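Local coordinates for protein O-phospho-L-seryl-tRNA:Cys-tRNA synthase (Methanocaldococcus jannaschii DSM 2661, PDB 5X6B) that probably converts O-phosphoserine attached to tRNA(Cys) into cysteine, using a pyridoxal phosphate cofactor held on a lysine, at residues 69-74 with 303-308. Residues are numbered along the deposited sequence; the frame is centred on the assembly and turned at random.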
loop_
_atom_site.group_PDB
_atom_site.type_symbol
_atom_site.label_atom_id
_atom_site.label_comp_id
_atom_site.label_asym_id
_atom_site.label_seq_id
_atom_site.Cartn_x
_atom_site.Cartn_y
_atom_site.Cartn_z
ATOM N N LYS B 69 -4.620 6.096 10.177
ATOM C CA LYS B 69 -5.767 5.196 10.093
ATOM C C LYS B 69 -6.478 5.271 8.742
ATOM O O LYS B 69 -7.036 4.276 8.283
ATOM C CB LYS B 69 -6.758 5.488 11.226
ATOM C CG LYS B 69 -7.266 6.915 11.282
ATOM C CD LYS B 69 -8.291 7.079 12.392
ATOM C CE LYS B 69 -8.817 8.503 12.468
ATOM N NZ LYS B 69 -7.720 9.464 12.755
ATOM N N GLU B 70 -6.449 6.440 8.108
ATOM C CA GLU B 70 -7.039 6.608 6.780
ATOM C C GLU B 70 -6.398 5.650 5.782
ATOM O O GLU B 70 -7.076 5.073 4.932
ATOM C CB GLU B 70 -6.880 8.050 6.284
ATOM C CG GLU B 70 -7.512 9.107 7.178
ATOM C CD GLU B 70 -6.589 9.571 8.289
ATOM O OE1 GLU B 70 -5.509 8.970 8.457
ATOM O OE2 GLU B 70 -6.944 10.537 8.997
ATOM N N ALA B 71 -5.087 5.479 5.898
ATOM C CA ALA B 71 -4.349 4.635 4.973
ATOM C C ALA B 71 -4.570 3.161 5.280
ATOM O O ALA B 71 -4.644 2.341 4.369
ATOM C CB ALA B 71 -2.861 4.974 5.011
ATOM N N LYS B 72 -4.668 2.825 6.562
ATOM C CA LYS B 72 -4.917 1.443 6.960
ATOM C C LYS B 72 -6.273 0.966 6.443
ATOM O O LYS B 72 -6.408 -0.171 5.994
ATOM C CB LYS B 72 -4.851 1.293 8.475
ATOM C CG LYS B 72 -3.484 1.550 9.074
ATOM C CD LYS B 72 -3.543 1.405 10.581
ATOM C CE LYS B 72 -2.203 1.659 11.229
ATOM N NZ LYS B 72 -2.342 1.687 12.714
ATOM N N LYS B 73 -7.272 1.842 6.501
ATOM C CA LYS B 73 -8.581 1.527 5.949
ATOM C C LYS B 73 -8.470 1.270 4.456
ATOM O O LYS B 73 -9.081 0.341 3.925
ATOM C CB LYS B 73 -9.573 2.657 6.212
ATOM C CG LYS B 73 -9.846 2.918 7.678
ATOM C CD LYS B 73 -10.769 4.111 7.849
ATOM C CE LYS B 73 -10.904 4.486 9.311
ATOM N NZ LYS B 73 -11.748 5.695 9.480
ATOM N N ALA B 74 -7.678 2.100 3.786
ATOM C CA ALA B 74 -7.455 1.967 2.353
ATOM C C ALA B 74 -6.770 0.639 2.026
ATOM O O ALA B 74 -7.067 0.014 1.009
ATOM C CB ALA B 74 -6.633 3.139 1.839
ATOM N N LEU B 303 -0.180 5.964 -0.201
ATOM C CA LEU B 303 0.377 7.289 -0.466
ATOM C C LEU B 303 -0.733 8.306 -0.731
ATOM O O LEU B 303 -0.696 9.427 -0.218
ATOM C CB LEU B 303 1.346 7.237 -1.649
ATOM C CG LEU B 303 2.171 8.490 -1.962
ATOM C CD1 LEU B 303 3.050 8.881 -0.784
ATOM C CD2 LEU B 303 3.024 8.272 -3.204
ATOM N N MET B 304 -1.720 7.911 -1.529
ATOM C CA MET B 304 -2.884 8.757 -1.784
ATOM C C MET B 304 -3.746 8.924 -0.529
ATOM O O MET B 304 -4.336 9.981 -0.302
ATOM C CB MET B 304 -3.734 8.180 -2.918
ATOM C CG MET B 304 -3.096 8.275 -4.299
ATOM S SD MET B 304 -4.200 7.697 -5.611
ATOM C CE MET B 304 -4.199 5.934 -5.307
ATOM N N ALA B 305 -3.815 7.878 0.285
ATOM C CA ALA B 305 -4.631 7.908 1.496
ATOM C C ALA B 305 -3.990 8.749 2.602
ATOM O O ALA B 305 -4.674 9.490 3.303
ATOM C CB ALA B 305 -4.886 6.496 1.988
ATOM N N SER B 306 -2.673 8.634 2.754
ATOM C CA SER B 306 -1.950 9.404 3.759
ATOM C C SER B 306 -1.715 10.846 3.327
ATOM O O SER B 306 -1.214 11.656 4.107
ATOM C CB SER B 306 -0.607 8.751 4.070
ATOM O OG SER B 306 -0.786 7.440 4.564
ATOM N N PHE B 307 -2.075 11.165 2.091
ATOM C CA PHE B 307 -1.728 12.461 1.521
ATOM C C PHE B 307 -2.330 13.653 2.286
ATOM O O PHE B 307 -1.604 14.598 2.595
ATOM C CB PHE B 307 -2.125 12.514 0.040
ATOM C CG PHE B 307 -1.720 13.784 -0.647
ATOM C CD1 PHE B 307 -0.387 14.153 -0.716
ATOM C CD2 PHE B 307 -2.666 14.602 -1.237
ATOM C CE1 PHE B 307 -0.006 15.324 -1.344
ATOM C CE2 PHE B 307 -2.292 15.772 -1.873
ATOM C CZ PHE B 307 -0.962 16.134 -1.927
ATOM N N PRO B 308 -3.642 13.624 2.604
ATOM C CA PRO B 308 -4.163 14.758 3.382
ATOM C C PRO B 308 -3.506 14.897 4.757
ATOM O O PRO B 308 -3.268 16.014 5.213
ATOM C CB PRO B 308 -5.655 14.429 3.527
ATOM C CG PRO B 308 -5.952 13.528 2.382
ATOM C CD PRO B 308 -4.721 12.699 2.211
#
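The two segments come closest at Ala71 and Ala305, whose CA atoms are 4.8 Å apart. Segment 69-74 is regular helix. Segment 303-308 runs from the last turn of helix 298-305 into the start of helix 307-314. No hydrogen bond crosses the contact, and the buried surface is small, 164 Å² for both sides. The methyl group of Ala305 is at the centre of the contact. It points toward helix 69-77 and rests against Ala71, Ala74 and the backbone of Glu70. Its CB lies 3.6 Å from Ala71 CA and 3.8 Å from Ala74 CB, so it touches successive turns of the helix. The carbonyl oxygen of Glu70, which accepts the helical bond from Ala74 N, lies 3.9 Å from Ala305 CB. Alanines on both sides let the backbones come this close. Ala71 CB also meets the hydroxyl of Ser306, with OG 3.3 Å away. With OG beside the backbone N (chi1 -60°), the hydroxyl reaches back to Thr302 O, one turn earlier, and also bonds to Ala258 O. These bonds satisfy the hydroxyl, which meets the Ala71 methyl without a hydrogen bond. Glu70 adds its CB, 4.0 Å from Ala305 O, at the border of the contact. Leu303, Met304 and Phe307 pack on helix 100-111, and Met304 and Phe307 also meet a second subunit. On helix 69-77, Lys72 and Lys73 form salt bridges with acidic side chains of another protein's chain. The arrangement is close alanine-mediated helix packing, joining helix 69-77 to the junction of two consecutive helices in this pyridoxal phosphate enzyme.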